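Local coordinates for protein beta-n-acetylhexosaminidase (Streptococcus pneumoniae, PDB 4AZI) that probably removes terminal beta-linked N-acetylglucosamine from glycans, acting as a family 20 exo-beta-D-N-acetylglucosaminidase, at residues W279-Q285 and L326-R332; S248-K252 and Q308-T312; G18-F22 and P333-Y337. The protein carries 2 engineered substitutions. All coordinates share one frame; numbering follows the deposited sequence.

Interaction 1: W279-Q285 and L326-R332; sequences WYYILGQ and LSIWADR. With OAN (O-(2-acetamido-2-deoxy D-glucopyranosylidene) amino-N-phenylcarbamate), chain C.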
loop_
_atom_site.group_PDB
_atom_site.type_symbol
_atom_site.label_atom_id
_atom_site.label_comp_id
_atom_site.label_asym_id
_atom_site.label_seq_id
_atom_site.Cartn_x
_atom_site.Cartn_y
_atom_site.Cartn_z
ATOM N N TRP A 279 -3.038 -12.287 -6.605
ATOM C CA TRP A 279 -4.236 -11.540 -6.209
ATOM C C TRP A 279 -4.382 -10.164 -6.848
ATOM O O TRP A 279 -5.220 -9.367 -6.414
ATOM C CB TRP A 279 -4.323 -11.454 -4.676
ATOM C CG TRP A 279 -4.223 -12.801 -3.982
ATOM C CD1 TRP A 279 -4.858 -13.986 -4.337
ATOM C CD2 TRP A 279 -3.445 -13.136 -2.777
ATOM N NE1 TRP A 279 -4.519 -15.003 -3.475
ATOM C CE2 TRP A 279 -3.682 -14.561 -2.516
ATOM C CE3 TRP A 279 -2.595 -12.428 -1.930
ATOM C CZ2 TRP A 279 -3.088 -15.225 -1.444
ATOM C CZ3 TRP A 279 -1.999 -13.107 -0.857
ATOM C CH2 TRP A 279 -2.250 -14.470 -0.615
ATOM N N TYR A 280 -3.588 -9.873 -7.881
ATOM C CA TYR A 280 -3.630 -8.570 -8.568
ATOM C C TYR A 280 -4.866 -8.444 -9.473
ATOM O O TYR A 280 -5.236 -9.402 -10.151
ATOM C CB TYR A 280 -2.375 -8.379 -9.432
ATOM C CG TYR A 280 -1.122 -7.897 -8.718
ATOM C CD1 TYR A 280 -1.046 -7.859 -7.322
ATOM C CD2 TYR A 280 -0.003 -7.495 -9.445
ATOM C CE1 TYR A 280 0.108 -7.423 -6.672
ATOM C CE2 TYR A 280 1.150 -7.060 -8.808
ATOM C CZ TYR A 280 1.198 -7.011 -7.425
ATOM O OH TYR A 280 2.347 -6.568 -6.788
ATOM N N TYR A 281 -5.484 -7.265 -9.487
ATOM C CA TYR A 281 -6.514 -6.926 -10.484
ATOM C C TYR A 281 -6.302 -5.521 -11.034
ATOM O O TYR A 281 -6.209 -4.565 -10.264
ATOM C CB TYR A 281 -7.935 -7.040 -9.922
ATOM C CG TYR A 281 -8.997 -6.525 -10.889
ATOM C CD1 TYR A 281 -9.117 -7.061 -12.178
ATOM C CD2 TYR A 281 -9.865 -5.488 -10.525
ATOM C CE1 TYR A 281 -10.069 -6.586 -13.070
ATOM C CE2 TYR A 281 -10.829 -5.008 -11.411
ATOM C CZ TYR A 281 -10.927 -5.564 -12.683
ATOM O OH TYR A 281 -11.875 -5.100 -13.575
ATOM N N ILE A 282 -6.227 -5.414 -12.362
ATOM C CA ILE A 282 -6.121 -4.127 -13.054
ATOM C C ILE A 282 -7.523 -3.747 -13.504
ATOM O O ILE A 282 -8.185 -4.532 -14.194
ATOM C CB ILE A 282 -5.167 -4.207 -14.279
ATOM C CG1 ILE A 282 -3.725 -4.514 -13.834
ATOM C CG2 ILE A 282 -5.206 -2.918 -15.095
ATOM C CD1 ILE A 282 -2.837 -5.056 -14.944
ATOM N N LEU A 283 -7.980 -2.560 -13.107
ATOM C CA LEU A 283 -9.314 -2.080 -13.482
ATOM C C LEU A 283 -9.541 -2.222 -14.985
ATOM O O LEU A 283 -8.728 -1.755 -15.791
ATOM C CB LEU A 283 -9.518 -0.616 -13.067
ATOM C CG LEU A 283 -9.320 -0.166 -11.613
ATOM C CD1 LEU A 283 -9.726 1.299 -11.468
ATOM C CD2 LEU A 283 -10.087 -1.034 -10.624
ATOM N N GLY A 284 -10.635 -2.890 -15.347
ATOM C CA GLY A 284 -11.021 -3.078 -16.748
ATOM C C GLY A 284 -10.309 -4.195 -17.493
ATOM O O GLY A 284 -10.590 -4.430 -18.671
ATOM N N GLN A 285 -9.387 -4.881 -16.817
ATOM C CA GLN A 285 -8.541 -5.890 -17.455
ATOM C C GLN A 285 -9.302 -7.190 -17.698
ATOM O O GLN A 285 -9.949 -7.730 -16.797
ATOM C CB GLN A 285 -7.273 -6.157 -16.622
ATOM C CG GLN A 285 -6.172 -6.926 -17.343
ATOM C CD GLN A 285 -5.185 -6.022 -18.057
ATOM O OE1 GLN A 285 -5.514 -4.902 -18.447
ATOM N NE2 GLN A 285 -3.962 -6.507 -18.235
ATOM N N LEU A 326 -4.142 -7.944 -0.826
ATOM C CA LEU A 326 -4.723 -8.069 -2.162
ATOM C C LEU A 326 -4.710 -6.686 -2.830
ATOM O O LEU A 326 -5.024 -5.676 -2.185
ATOM C CB LEU A 326 -6.141 -8.650 -2.083
ATOM C CG LEU A 326 -6.907 -8.900 -3.385
ATOM C CD1 LEU A 326 -7.658 -10.222 -3.324
ATOM C CD2 LEU A 326 -7.859 -7.749 -3.678
ATOM N N SER A 327 -4.353 -6.643 -4.112
ATOM C CA SER A 327 -3.986 -5.382 -4.750
ATOM C C SER A 327 -4.794 -5.018 -5.992
ATOM O O SER A 327 -4.903 -5.815 -6.936
ATOM C CB SER A 327 -2.501 -5.367 -5.099
ATOM O OG SER A 327 -1.694 -5.803 -4.019
ATOM N N ILE A 328 -5.322 -3.791 -5.979
ATOM C CA ILE A 328 -6.113 -3.234 -7.081
ATOM C C ILE A 328 -5.279 -2.171 -7.794
ATOM O O ILE A 328 -4.934 -1.151 -7.200
ATOM C CB ILE A 328 -7.438 -2.607 -6.583
ATOM C CG1 ILE A 328 -8.230 -3.576 -5.684
ATOM C CG2 ILE A 328 -8.303 -2.152 -7.756
ATOM C CD1 ILE A 328 -8.474 -4.969 -6.262
ATOM N N TRP A 329 -4.936 -2.414 -9.054
ATOM C CA TRP A 329 -4.055 -1.494 -9.781
ATOM C C TRP A 329 -4.756 -0.719 -10.867
ATOM O O TRP A 329 -5.796 -1.142 -11.375
ATOM C CB TRP A 329 -2.848 -2.230 -10.345
ATOM C CG TRP A 329 -1.997 -2.941 -9.312
ATOM C CD1 TRP A 329 -2.032 -4.292 -8.980
ATOM C CD2 TRP A 329 -0.935 -2.368 -8.458
ATOM N NE1 TRP A 329 -1.098 -4.588 -8.016
ATOM C CE2 TRP A 329 -0.414 -3.478 -7.651
ATOM C CE3 TRP A 329 -0.401 -1.092 -8.275
ATOM C CZ2 TRP A 329 0.605 -3.300 -6.720
ATOM C CZ3 TRP A 329 0.633 -0.926 -7.331
ATOM C CH2 TRP A 329 1.123 -2.003 -6.577
ATOM N N ALA A 330 -4.186 0.428 -11.234
ATOM C CA ALA A 330 -4.806 1.309 -12.208
ATOM C C ALA A 330 -3.979 1.567 -13.471
ATOM O O ALA A 330 -4.027 2.675 -14.018
ATOM C CB ALA A 330 -5.190 2.620 -11.539
ATOM N N ASP A 331 -3.255 0.550 -13.947
ATOM C CA ASP A 331 -2.359 0.669 -15.122
ATOM C C ASP A 331 -2.924 1.483 -16.291
ATOM O O ASP A 331 -2.216 2.265 -16.918
ATOM C CB ASP A 331 -1.923 -0.716 -15.616
ATOM C CG ASP A 331 -1.121 -1.490 -14.574
ATOM O OD1 ASP A 331 -1.456 -1.419 -13.367
ATOM O OD2 ASP A 331 -0.155 -2.178 -14.961
ATOM N N ARG A 332 -4.198 1.277 -16.592
ATOM C CA ARG A 332 -4.906 2.143 -17.522
ATOM C C ARG A 332 -5.926 2.935 -16.704
ATOM O O ARG A 332 -7.028 2.453 -16.438
ATOM C CB ARG A 332 -5.549 1.311 -18.641
ATOM C CG ARG A 332 -4.523 0.611 -19.532
ATOM C CD ARG A 332 -5.131 -0.499 -20.386
ATOM N NE ARG A 332 -5.674 -1.575 -19.557
ATOM C CZ ARG A 332 -6.967 -1.891 -19.469
ATOM N NH1 ARG A 332 -7.882 -1.232 -20.180
ATOM N NH2 ARG A 332 -7.346 -2.875 -18.666
HETATM C CAH OAN C . 4.983 -3.851 -7.288
HETATM C CAG OAN C . 4.056 -3.975 -8.507
HETATM O OAN OAN C . 3.130 -4.773 -8.497
HETATM N NAI OAN C . 4.352 -3.178 -9.536
HETATM C CAB OAN C . 3.593 -3.117 -10.803
HETATM C CAC OAN C . 2.387 -2.191 -10.634
HETATM O OAJ OAN C . 2.805 -0.831 -10.808
HETATM C CAD OAN C . 1.292 -2.525 -11.637
HETATM O OAK OAN C . 0.228 -1.606 -11.429
HETATM C CAE OAN C . 0.793 -3.957 -11.387
HETATM C CAF OAN C . -0.282 -4.442 -12.365
HETATM O OAM OAN C . 0.253 -4.534 -13.689
HETATM O OAL OAN C . 1.868 -4.935 -11.389
HETATM C CAA OAN C . 3.167 -4.515 -11.297
HETATM N NAY OAN C . 4.093 -5.383 -11.645
HETATM O OAQ OAN C . 3.645 -6.597 -12.076
HETATM C CAP OAN C . 4.446 -7.197 -13.006
HETATM O OAR OAN C . 4.171 -8.328 -13.409
HETATM N NAO OAN C . 5.505 -6.492 -13.434
HETATM C CAS OAN C . 6.427 -6.925 -14.309
HETATM C CAT OAN C . 7.770 -6.817 -13.949
HETATM C CAU OAN C . 8.773 -7.246 -14.819
HETATM C CAV OAN C . 8.434 -7.789 -16.057
HETATM C CAW OAN C . 7.087 -7.899 -16.428
HETATM C CAX OAN C . 6.083 -7.466 -15.558
HETATM O O HOH W 1 -6.312 0.118 -15.131
#
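The indole of W329 meets the Y280 ring edge to face: NE1 stands 3.1 Å above the phenol centre, planes at 66°, turning its N-H toward the pi cloud. One indole face carries the sugar, CAE of OAN lying 3.6 Å above it; a broad apolar plate suits such stacking. Y280 has its CG beside the backbone N (chi1 -82°), which carries OH 2.6 Å from the acetamido oxygen OAN of the ligand, a hydrogen bond. D331 adds two bonds, each carboxylate oxygen accepting from one hydroxyl: OD1 from OAK at 2.6 Å, OD2 from OAM at 2.7 Å. Behind, the parallel strands are joined by backbone hydrogen bonds from Y281 N to S327 O, W329 N to Y281 O and L283 N to W329 O. Beyond them R332 NH2, in the amide's carbonyl plane, gives Q285 OE1 a bent bond of 2.7 Å, OE1 being tilted out of the guanidinium plane. On the face of Y281 and I328, L283 CD2, from just past the strand end, meets I328 CG2 at 3.6 Å. These are the seventh and eighth strands of a TIM barrel; helix 339-352 covers Y281, L283 and I328, helix 294-303 adds L294, and strand 10-16 flanks I328.

Interaction 2: S248-K252 and Q308-T312; sequences SYWSK and QLAST. With OAN (O-(2-acetamido-2-deoxy D-glucopyranosylidene) amino-N-phenylcarbamate), chain C.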
loop_
_atom_site.group_PDB
_atom_site.type_symbol
_atom_site.label_atom_id
_atom_site.label_comp_id
_atom_site.label_asym_id
_atom_site.label_seq_id
_atom_site.Cartn_x
_atom_site.Cartn_y
_atom_site.Cartn_z
ATOM N N SER A 248 7.228 -5.919 0.947
ATOM C CA SER A 248 5.993 -6.259 0.257
ATOM C C SER A 248 6.364 -7.173 -0.911
ATOM O O SER A 248 6.778 -6.697 -1.964
ATOM C CB SER A 248 5.260 -4.994 -0.189
ATOM O OG SER A 248 4.128 -5.311 -0.971
ATOM N N TYR A 249 6.254 -8.486 -0.697
ATOM C CA TYR A 249 6.719 -9.476 -1.682
ATOM C C TYR A 249 5.612 -9.900 -2.629
ATOM O O TYR A 249 4.628 -10.514 -2.216
ATOM C CB TYR A 249 7.355 -10.722 -1.021
ATOM C CG TYR A 249 8.279 -11.451 -1.982
ATOM C CD1 TYR A 249 7.763 -12.263 -3.003
ATOM C CD2 TYR A 249 9.665 -11.298 -1.903
ATOM C CE1 TYR A 249 8.604 -12.909 -3.905
ATOM C CE2 TYR A 249 10.507 -11.936 -2.805
ATOM C CZ TYR A 249 9.967 -12.736 -3.810
ATOM O OH TYR A 249 10.796 -13.380 -4.706
ATOM N N TRP A 250 5.789 -9.587 -3.911
ATOM C CA TRP A 250 4.745 -9.828 -4.897
ATOM C C TRP A 250 5.117 -10.841 -5.960
ATOM O O TRP A 250 4.242 -11.491 -6.512
ATOM C CB TRP A 250 4.303 -8.511 -5.520
ATOM C CG TRP A 250 5.368 -7.896 -6.370
ATOM C CD1 TRP A 250 6.454 -7.132 -5.951
ATOM C CD2 TRP A 250 5.518 -8.018 -7.814
ATOM N NE1 TRP A 250 7.231 -6.771 -7.016
ATOM C CE2 TRP A 250 6.729 -7.270 -8.165
ATOM C CE3 TRP A 250 4.795 -8.641 -8.818
ATOM C CZ2 TRP A 250 7.170 -7.160 -9.470
ATOM C CZ3 TRP A 250 5.252 -8.527 -10.134
ATOM C CH2 TRP A 250 6.414 -7.807 -10.451
ATOM N N SER A 251 6.408 -10.970 -6.264
ATOM C CA SER A 251 6.897 -11.897 -7.312
ATOM C C SER A 251 8.421 -12.067 -7.253
ATOM O O SER A 251 9.139 -11.181 -6.774
ATOM C CB SER A 251 6.440 -11.427 -8.711
ATOM O OG SER A 251 7.067 -12.118 -9.777
ATOM N N LYS A 252 8.904 -13.217 -7.722
ATOM C CA LYS A 252 10.341 -13.460 -7.837
ATOM C C LYS A 252 10.822 -13.065 -9.240
ATOM O O LYS A 252 12.005 -13.169 -9.570
ATOM C CB LYS A 252 10.676 -14.918 -7.522
ATOM C CG LYS A 252 12.169 -15.214 -7.446
ATOM C CD LYS A 252 12.459 -16.628 -6.962
ATOM C CE LYS A 252 12.445 -17.679 -8.073
ATOM N NZ LYS A 252 13.617 -17.604 -9.009
ATOM N N GLN A 308 0.940 -18.209 1.325
ATOM C CA GLN A 308 1.886 -18.601 0.274
ATOM C C GLN A 308 2.586 -17.418 -0.394
ATOM O O GLN A 308 1.953 -16.617 -1.058
ATOM C CB GLN A 308 1.218 -19.498 -0.761
ATOM C CG GLN A 308 2.147 -19.922 -1.877
ATOM C CD GLN A 308 1.593 -21.082 -2.668
ATOM O OE1 GLN A 308 1.426 -22.183 -2.142
ATOM N NE2 GLN A 308 1.317 -20.844 -3.948
ATOM N N LEU A 309 3.899 -17.312 -0.214
ATOM C CA LEU A 309 4.665 -16.271 -0.896
ATOM C C LEU A 309 4.864 -16.667 -2.357
ATOM O O LEU A 309 4.967 -17.857 -2.671
ATOM C CB LEU A 309 6.002 -16.014 -0.195
ATOM C CG LEU A 309 5.881 -15.320 1.171
ATOM C CD1 LEU A 309 7.057 -15.657 2.063
ATOM C CD2 LEU A 309 5.744 -13.814 1.019
ATOM N N ALA A 310 4.885 -15.675 -3.245
ATOM C CA ALA A 310 5.062 -15.919 -4.681
ATOM C C ALA A 310 6.350 -16.686 -4.943
ATOM O O ALA A 310 7.358 -16.430 -4.296
ATOM C CB ALA A 310 5.058 -14.604 -5.448
ATOM N N SER A 311 6.299 -17.608 -5.909
ATOM C CA SER A 311 7.413 -18.522 -6.253
ATOM C C SER A 311 7.675 -19.649 -5.241
ATOM O O SER A 311 8.678 -20.368 -5.346
ATOM C CB SER A 311 8.717 -17.757 -6.566
ATOM O OG SER A 311 9.407 -17.363 -5.385
ATOM N N THR A 312 6.780 -19.809 -4.263
ATOM C CA THR A 312 6.910 -20.886 -3.280
ATOM C C THR A 312 5.636 -21.709 -3.170
ATOM O O THR A 312 4.531 -21.222 -3.447
ATOM C CB THR A 312 7.272 -20.379 -1.859
ATOM O OG1 THR A 312 6.177 -19.623 -1.319
ATOM C CG2 THR A 312 8.544 -19.537 -1.868
HETATM C CAH OAN C . 4.983 -3.851 -7.288
HETATM C CAG OAN C . 4.056 -3.975 -8.507
HETATM O OAN OAN C . 3.130 -4.773 -8.497
HETATM N NAI OAN C . 4.352 -3.178 -9.536
HETATM C CAB OAN C . 3.593 -3.117 -10.803
HETATM C CAC OAN C . 2.387 -2.191 -10.634
HETATM O OAJ OAN C . 2.805 -0.831 -10.808
HETATM C CAD OAN C . 1.292 -2.525 -11.637
HETATM O OAK OAN C . 0.228 -1.606 -11.429
HETATM C CAE OAN C . 0.793 -3.957 -11.387
HETATM C CAF OAN C . -0.282 -4.442 -12.365
HETATM O OAM OAN C . 0.253 -4.534 -13.689
HETATM O OAL OAN C . 1.868 -4.935 -11.389
HETATM C CAA OAN C . 3.167 -4.515 -11.297
HETATM N NAY OAN C . 4.093 -5.383 -11.645
HETATM O OAQ OAN C . 3.645 -6.597 -12.076
HETATM C CAP OAN C . 4.446 -7.197 -13.006
HETATM O OAR OAN C . 4.171 -8.328 -13.409
HETATM N NAO OAN C . 5.505 -6.492 -13.434
HETATM C CAS OAN C . 6.427 -6.925 -14.309
HETATM C CAT OAN C . 7.770 -6.817 -13.949
HETATM C CAU OAN C . 8.773 -7.246 -14.819
HETATM C CAV OAN C . 8.434 -7.789 -16.057
HETATM C CAW OAN C . 7.087 -7.899 -16.428
HETATM C CAX OAN C . 6.083 -7.466 -15.558
HETATM O O HOH W 2 4.161 -13.178 -2.399
#
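A310 and L309 press against Y249 where the sixth strand of the TIM barrel runs out into its loop, and a type II beta turn from L309 to T312 supplies the other side. Y249 has its CG anti to the backbone N (chi1 -158°), which swings the ring toward A310: CB touches L309 CD2 at 4.0 Å, while CE1 lies 3.8 Å from A310 O. The phenol OH finds its hydrogen-bond partner outside the contact, at A260 O. A310 is small enough to bring its methyl against the bare backbone, CB standing 3.4 Å from W250 O and also meeting S251 CA. S311 has positive phi; its OG, between its own backbone N and carbonyl carbon, bonds back to A310 O, and its CB and OG lie alongside the aliphatic part of K252, whose chain bends at chi3 and chi4 to lead its end away. T312 N and OG1 both bond to L309 O, from the same face of its plane.

W250 points the opposite way, into the ligand pocket. Its CG is wedged between the backbone N and the carbonyl carbon (chi1 68°), and the indole lies between two groups: methyl CAH of OAN sits 3.7 Å above one face, S251 CB above the other. A large flat ring thus suits the acetamido methyl, and D229 holds NE1. No direct hydrogen bond links the two segments; the polar join is made instead by one water, which donates to Y249 O and accepts from A310 N, at 2.7 Å from each atom.

Interaction 3: G18-F22 and P333-Y337; sequences GRKYF and PSAEY. With OAN (O-(2-acetamido-2-deoxy D-glucopyranosylidene) amino-N-phenylcarbamate), chain C.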
loop_
_atom_site.group_PDB
_atom_site.type_symbol
_atom_site.label_atom_id
_atom_site.label_comp_id
_atom_site.label_asym_id
_atom_site.label_seq_id
_atom_site.Cartn_x
_atom_site.Cartn_y
_atom_site.Cartn_z
ATOM N N GLY A 18 -2.706 6.362 -7.027
ATOM C CA GLY A 18 -1.602 7.130 -7.572
ATOM C C GLY A 18 -1.818 7.403 -9.044
ATOM O O GLY A 18 -1.763 8.552 -9.484
ATOM N N ARG A 19 -2.068 6.349 -9.816
ATOM C CA ARG A 19 -2.323 6.518 -11.241
ATOM C C ARG A 19 -3.701 7.142 -11.478
ATOM O O ARG A 19 -3.894 7.912 -12.430
ATOM C CB ARG A 19 -2.234 5.175 -11.969
ATOM C CG ARG A 19 -0.841 4.574 -12.020
ATOM C CD ARG A 19 -0.856 3.344 -12.915
ATOM N NE ARG A 19 0.461 2.721 -13.069
ATOM C CZ ARG A 19 0.884 1.658 -12.388
ATOM N NH1 ARG A 19 0.110 1.096 -11.465
ATOM N NH2 ARG A 19 2.090 1.155 -12.626
ATOM N N LYS A 20 -4.649 6.811 -10.606
ATOM C CA LYS A 20 -6.054 7.167 -10.822
ATOM C C LYS A 20 -6.646 7.886 -9.610
ATOM O O LYS A 20 -6.348 7.535 -8.465
ATOM C CB LYS A 20 -6.851 5.905 -11.146
ATOM C CG LYS A 20 -8.291 6.126 -11.587
ATOM C CD LYS A 20 -8.937 4.795 -11.956
ATOM C CE LYS A 20 -10.441 4.943 -12.171
ATOM N NZ LYS A 20 -10.741 5.813 -13.336
ATOM N N TYR A 21 -7.484 8.892 -9.866
ATOM C CA TYR A 21 -8.127 9.641 -8.783
ATOM C C TYR A 21 -9.274 8.842 -8.171
ATOM O O TYR A 21 -10.106 8.279 -8.888
ATOM C CB TYR A 21 -8.605 11.028 -9.253
ATOM C CG TYR A 21 -9.241 11.867 -8.158
ATOM C CD1 TYR A 21 -8.460 12.640 -7.296
ATOM C CD2 TYR A 21 -10.624 11.882 -7.981
ATOM C CE1 TYR A 21 -9.041 13.401 -6.287
ATOM C CE2 TYR A 21 -11.217 12.638 -6.975
ATOM C CZ TYR A 21 -10.425 13.394 -6.130
ATOM O OH TYR A 21 -11.021 14.142 -5.129
ATOM N N PHE A 22 -9.294 8.784 -6.844
ATOM C CA PHE A 22 -10.419 8.241 -6.087
ATOM C C PHE A 22 -10.926 9.349 -5.168
ATOM O O PHE A 22 -10.132 10.017 -4.503
ATOM C CB PHE A 22 -9.994 7.036 -5.232
ATOM C CG PHE A 22 -9.819 5.753 -6.003
ATOM C CD1 PHE A 22 -8.670 5.521 -6.747
ATOM C CD2 PHE A 22 -10.797 4.761 -5.966
ATOM C CE1 PHE A 22 -8.506 4.338 -7.459
ATOM C CE2 PHE A 22 -10.637 3.575 -6.678
ATOM C CZ PHE A 22 -9.485 3.366 -7.423
ATOM N N PRO A 333 -5.546 4.150 -16.259
ATOM C CA PRO A 333 -6.393 4.827 -15.270
ATOM C C PRO A 333 -7.664 5.451 -15.851
ATOM O O PRO A 333 -8.527 5.899 -15.089
ATOM C CB PRO A 333 -5.474 5.900 -14.673
ATOM C CG PRO A 333 -4.242 5.944 -15.539
ATOM C CD PRO A 333 -4.399 4.977 -16.674
ATOM N N SER A 334 -7.789 5.477 -17.177
ATOM C CA SER A 334 -9.040 5.931 -17.793
ATOM C C SER A 334 -10.144 4.881 -17.665
ATOM O O SER A 334 -11.321 5.192 -17.861
ATOM C CB SER A 334 -8.836 6.334 -19.256
ATOM O OG SER A 334 -8.463 5.219 -20.032
ATOM N N ALA A 335 -9.761 3.650 -17.323
ATOM C CA ALA A 335 -10.725 2.571 -17.114
ATOM C C ALA A 335 -11.650 2.920 -15.960
ATOM O O ALA A 335 -11.227 3.530 -14.977
ATOM C CB ALA A 335 -10.017 1.254 -16.850
ATOM N N GLU A 336 -12.916 2.543 -16.099
ATOM C CA GLU A 336 -13.929 2.873 -15.111
ATOM C C GLU A 336 -13.733 2.041 -13.847
ATOM O O GLU A 336 -13.691 0.812 -13.911
ATOM C CB GLU A 336 -15.326 2.644 -15.692
ATOM C CG GLU A 336 -16.460 3.006 -14.748
ATOM C CD GLU A 336 -17.818 2.529 -15.237
ATOM O OE1 GLU A 336 -17.890 1.894 -16.313
ATOM O OE2 GLU A 336 -18.820 2.794 -14.543
ATOM N N TYR A 337 -13.593 2.712 -12.705
ATOM C CA TYR A 337 -13.561 2.010 -11.430
ATOM C C TYR A 337 -14.966 1.514 -11.112
ATOM O O TYR A 337 -15.893 2.310 -10.942
ATOM C CB TYR A 337 -13.015 2.901 -10.299
ATOM C CG TYR A 337 -13.292 2.366 -8.903
ATOM C CD1 TYR A 337 -12.725 1.168 -8.466
ATOM C CD2 TYR A 337 -14.122 3.057 -8.022
ATOM C CE1 TYR A 337 -12.974 0.675 -7.194
ATOM C CE2 TYR A 337 -14.380 2.571 -6.746
ATOM C CZ TYR A 337 -13.800 1.381 -6.337
ATOM O OH TYR A 337 -14.053 0.877 -5.085
HETATM C CAH OAN C . 4.983 -3.851 -7.288
HETATM C CAG OAN C . 4.056 -3.975 -8.507
HETATM O OAN OAN C . 3.130 -4.773 -8.497
HETATM N NAI OAN C . 4.352 -3.178 -9.536
HETATM C CAB OAN C . 3.593 -3.117 -10.803
HETATM C CAC OAN C . 2.387 -2.191 -10.634
HETATM O OAJ OAN C . 2.805 -0.831 -10.808
HETATM C CAD OAN C . 1.292 -2.525 -11.637
HETATM O OAK OAN C . 0.228 -1.606 -11.429
HETATM C CAE OAN C . 0.793 -3.957 -11.387
HETATM C CAF OAN C . -0.282 -4.442 -12.365
HETATM O OAM OAN C . 0.253 -4.534 -13.689
HETATM O OAL OAN C . 1.868 -4.935 -11.389
HETATM C CAA OAN C . 3.167 -4.515 -11.297
HETATM N NAY OAN C . 4.093 -5.383 -11.645
HETATM O OAQ OAN C . 3.645 -6.597 -12.076
HETATM C CAP OAN C . 4.446 -7.197 -13.006
HETATM O OAR OAN C . 4.171 -8.328 -13.409
HETATM N NAO OAN C . 5.505 -6.492 -13.434
HETATM C CAS OAN C . 6.427 -6.925 -14.309
HETATM C CAT OAN C . 7.770 -6.817 -13.949
HETATM C CAU OAN C . 8.773 -7.246 -14.819
HETATM C CAV OAN C . 8.434 -7.789 -16.057
HETATM C CAW OAN C . 7.087 -7.899 -16.428
HETATM C CAX OAN C . 6.083 -7.466 -15.558
HETATM O O HOH W 3 -13.642 5.779 -13.010
#
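Where the TIM barrel closes, the loop after its first strand meets the loop after its eighth, and K20 bridges them. The lysine leaves with CG anti to the backbone N (chi1 -172°) and stays extended as far as CE, laying CB against P333 CB; a bend at chi4 then turns the ammonium into the curve of the 333-337 backbone. There NZ donates to P333 O at 2.8 Å and to A335 O at 2.9 Å, each from somewhat out of the carbonyl plane, and a water that it shares with Y337 N is its third partner. A long chain with a three-donor tip suits this place, because its length carries the ammonium to two carbonyls and a water at once. P333 adds a rigid apolar surface, its CB resting 3.4 Å from R19 O.

Farther along, F22 sends an edge into Y337: CE2 stands 3.5 Å above the centre of the phenol ring, the planes 65° apart, a T-shaped pair. On the side of the pocket R19 stretches out to the sugar of OAN, NH2 giving OAJ a fairly straight bond of 2.8 Å and NH1 a weak one to OAK. Salt bridges from D16 to NH1 and from D49 to NE position the guanidinium, and its two-headed shape suits neighbouring hydroxyls. Around the join, helix 24-37 packs on F22 through L27 and on Y337 through Q26 and I30, while Y83 of helix 69-83 touches both R19 and P333.

How the interactions relate
From the N terminus, residues 18-22 follow the first barrel strand and meet 333-337, so interaction 3 closes a loop of some 310 residues that encloses both others. Within it, 248-252 leaves the sixth strand, 279-285 ends the seventh, 326-332 ends the eighth, and 308-312 lies between these last two, in the loop beyond helix 294-303; interactions 1 and 2 therefore cross. Interaction 1 joins strands seven and eight, interaction 2 ties the sixth strand's end to the loop leading to the eighth, and interaction 3 seals strand eight's loop to that of strand one. Interaction 1 touches both others, whereas interactions 2 and 3 stay about 10 Å apart at their nearest atoms, yet all three reach the bound inhibitor.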